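MdbA (Actinomyces oris, PDB 4Z7X) is a thiol-disulfide oxidoreductase with a thioredoxin-type fold that probably forms disulfide bonds in exported proteins, including components of the sortase-assembled pili. Local coordinates at residues K33-D38 / V114-A119. Sequence-based numbering, arbitrary orientation.
With 3CX ((2S)-3-(cyclohexylamino)-2-hydroxypropane-1-sulfonic acid), chain C.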
loop_
_atom_site.group_PDB
_atom_site.type_symbol
_atom_site.label_atom_id
_atom_site.label_comp_id
_atom_site.label_asym_id
_atom_site.label_seq_id
_atom_site.Cartn_x
_atom_site.Cartn_y
_atom_site.Cartn_z
ATOM N N LYS A 33 5.915 12.990 -0.635
ATOM C CA LYS A 33 5.138 14.233 -0.636
ATOM C C LYS A 33 3.639 14.046 -0.511
ATOM O O LYS A 33 2.964 14.888 0.050
ATOM C CB LYS A 33 5.433 15.006 -1.930
ATOM C CG LYS A 33 6.859 15.521 -2.052
ATOM C CD LYS A 33 7.148 15.988 -3.491
ATOM C CE LYS A 33 7.399 14.803 -4.443
ATOM N NZ LYS A 33 7.627 15.167 -5.879
ATOM N N GLN A 34 3.101 12.985 -1.085
ATOM C CA GLN A 34 1.659 12.776 -1.068
ATOM C C GLN A 34 1.205 11.880 0.103
ATOM O O GLN A 34 0.043 11.576 0.225
ATOM C CB GLN A 34 1.147 12.264 -2.432
ATOM C CG GLN A 34 1.392 13.231 -3.594
ATOM C CD GLN A 34 0.479 12.997 -4.786
ATOM O OE1 GLN A 34 -0.735 13.211 -4.694
ATOM N NE2 GLN A 34 1.064 12.587 -5.944
ATOM N N VAL A 35 2.131 11.456 0.962
ATOM C CA VAL A 35 1.800 10.639 2.122
ATOM C C VAL A 35 1.210 11.492 3.239
ATOM O O VAL A 35 1.634 12.604 3.513
ATOM C CB VAL A 35 3.023 9.778 2.568
ATOM C CG1 VAL A 35 2.940 9.360 4.024
ATOM C CG2 VAL A 35 3.115 8.525 1.647
ATOM N N LEU A 36 0.250 10.906 3.919
ATOM C CA LEU A 36 -0.469 11.551 5.001
ATOM C C LEU A 36 0.275 11.434 6.329
ATOM O O LEU A 36 1.280 10.728 6.444
ATOM C CB LEU A 36 -1.860 10.961 5.093
ATOM C CG LEU A 36 -2.752 11.139 3.883
ATOM C CD1 LEU A 36 -4.055 10.452 4.117
ATOM C CD2 LEU A 36 -3.010 12.590 3.583
ATOM N N SER A 37 -0.255 12.106 7.352
ATOM C CA SER A 37 0.420 12.221 8.632
ATOM C C SER A 37 0.505 10.894 9.377
ATOM O O SER A 37 1.265 10.767 10.337
ATOM C CB SER A 37 -0.285 13.261 9.504
ATOM O OG SER A 37 -1.622 12.893 9.763
ATOM N N ASP A 38 -0.284 9.903 8.923
ATOM C CA ASP A 38 -0.235 8.540 9.506
ATOM C C ASP A 38 0.515 7.541 8.645
ATOM O O ASP A 38 0.405 6.347 8.853
ATOM C CB ASP A 38 -1.625 8.023 9.847
ATOM C CG ASP A 38 -2.457 7.732 8.627
ATOM O OD1 ASP A 38 -2.012 8.140 7.508
ATOM O OD2 ASP A 38 -3.562 7.137 8.783
ATOM N N VAL A 114 10.329 6.589 -3.845
ATOM C CA VAL A 114 10.774 7.217 -5.092
ATOM C C VAL A 114 9.636 7.182 -6.119
ATOM O O VAL A 114 9.369 8.163 -6.793
ATOM C CB VAL A 114 12.005 6.467 -5.668
ATOM C CG1 VAL A 114 12.357 6.989 -7.057
ATOM C CG2 VAL A 114 13.230 6.530 -4.748
ATOM N N VAL A 115 8.942 6.030 -6.221
ATOM C CA VAL A 115 7.841 5.942 -7.159
ATOM C C VAL A 115 6.725 6.954 -6.799
ATOM O O VAL A 115 6.181 7.636 -7.685
ATOM C CB VAL A 115 7.325 4.488 -7.290
ATOM C CG1 VAL A 115 6.107 4.471 -8.173
ATOM C CG2 VAL A 115 8.397 3.624 -7.852
ATOM N N LEU A 116 6.339 7.002 -5.530
ATOM C CA LEU A 116 5.325 7.969 -5.125
ATOM C C LEU A 116 5.685 9.391 -5.469
ATOM O O LEU A 116 4.844 10.178 -5.901
ATOM C CB LEU A 116 5.044 7.859 -3.637
ATOM C CG LEU A 116 4.298 6.581 -3.225
ATOM C CD1 LEU A 116 4.274 6.395 -1.715
ATOM C CD2 LEU A 116 2.855 6.541 -3.751
ATOM N N ASP A 117 6.939 9.734 -5.247
ATOM C CA ASP A 117 7.388 11.085 -5.449
ATOM C C ASP A 117 7.647 11.427 -6.920
ATOM O O ASP A 117 7.469 12.579 -7.299
ATOM C CB ASP A 117 8.677 11.353 -4.657
ATOM C CG ASP A 117 8.428 11.698 -3.193
ATOM O OD1 ASP A 117 7.262 11.970 -2.815
ATOM O OD2 ASP A 117 9.428 11.772 -2.436
ATOM N N GLU A 118 8.075 10.455 -7.741
ATOM C CA GLU A 118 8.513 10.752 -9.093
ATOM C C GLU A 118 7.700 10.099 -10.214
ATOM O O GLU A 118 7.764 10.539 -11.370
ATOM C CB GLU A 118 9.972 10.374 -9.247
ATOM C CG GLU A 118 10.871 11.094 -8.255
ATOM C CD GLU A 118 12.141 11.593 -8.899
ATOM O OE1 GLU A 118 12.588 10.990 -9.898
ATOM O OE2 GLU A 118 12.677 12.605 -8.427
ATOM N N ALA A 119 6.969 9.035 -9.889
ATOM C CA ALA A 119 6.170 8.311 -10.886
ATOM C C ALA A 119 4.847 7.829 -10.258
ATOM O O ALA A 119 4.525 6.637 -10.291
ATOM C CB ALA A 119 6.947 7.147 -11.446
HETATM O OAA 3CX C . -8.770 12.830 -7.859
HETATM O OAB 3CX C . -9.116 11.210 -5.929
HETATM O OAC 3CX C . -6.364 9.929 -5.048
HETATM O OAD 3CX C . -8.085 13.255 -5.479
HETATM C CAE 3CX C . -0.029 8.151 -5.472
HETATM C CAF 3CX C . -0.041 9.229 -4.421
HETATM C CAG 3CX C . -0.837 8.430 -6.734
HETATM C CAH 3CX C . -1.464 9.745 -4.203
HETATM C CAI 3CX C . -2.240 8.961 -6.560
HETATM C CAJ 3CX C . -4.435 10.902 -5.983
HETATM C CAK 3CX C . -6.676 11.665 -6.753
HETATM N NAL 3CX C . -3.704 10.229 -4.891
HETATM C CAM 3CX C . -5.871 11.152 -5.549
HETATM C CAN 3CX C . -2.575 9.273 -5.129
HETATM S SAO 3CX C . -8.225 12.208 -6.462
HETATM O O HOH W 1 4.583 11.374 -3.041
HETATM O O HOH W 2 3.878 12.583 -6.114
#
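Lys33 bends back over Asp117 because its chain turns at chi3 (-77°), while Asp117 carries its carboxylate anti to its own carbonyl carbon (chi1 -82°) and out toward the Lys33 backbone. Two hydrogen bonds follow, both donated by Lys33. The backbone N gives a nearly straight bond to Asp117 OD1, 2.8 Å long, received on the syn lone pair. Lys33 CE passes 3.3 Å from that same OD1, yet the ammonium goes on to the backbone: NZ lies 3.0 Å from Asp117 O, a carbonyl in the last turn of helix 103-118. Lys33 NZ stays 4.4 Å from Asp117 OD1, too far for a salt bridge.

A water donates to OD1 as well and accepts from Gln34 N, so one carboxylate oxygen collects two successive loop amides, one directly and one through solvent. Asp117 OD2 is taken by the hydroxyl of Tyr177, which helps fix the carboxylate's rotation. With an alanine in place of Asp117, Lys33 N, the Tyr177 hydroxyl and the bridging water would probably each lose a partner, weakening the hold on the loop, though the Lys33 NZ bond could remain. In the Gln34 conformer modelled here, one of two, a second water links NE2 to Leu116 O.

Next to these polar contacts Val35 CG2 meets Leu116 CD1 at 4.1 Å, the side chains crossing at about a right angle, and Trp180 of helix 178-190 packs on both. The other Leu116 branch, CD2, comes 3.7 Å from CAE of the ligand's cyclohexyl ring, while the same Gln34 conformer borders that ring at CAF and CAH. The contact thus joins the loop before strand 41-43 to helix 103-118, part of a helical insertion between strands 91-96 and 198-201, as in DsbA-like thioredoxin-fold oxidoreductases, and lines the ligand's cyclohexyl pocket.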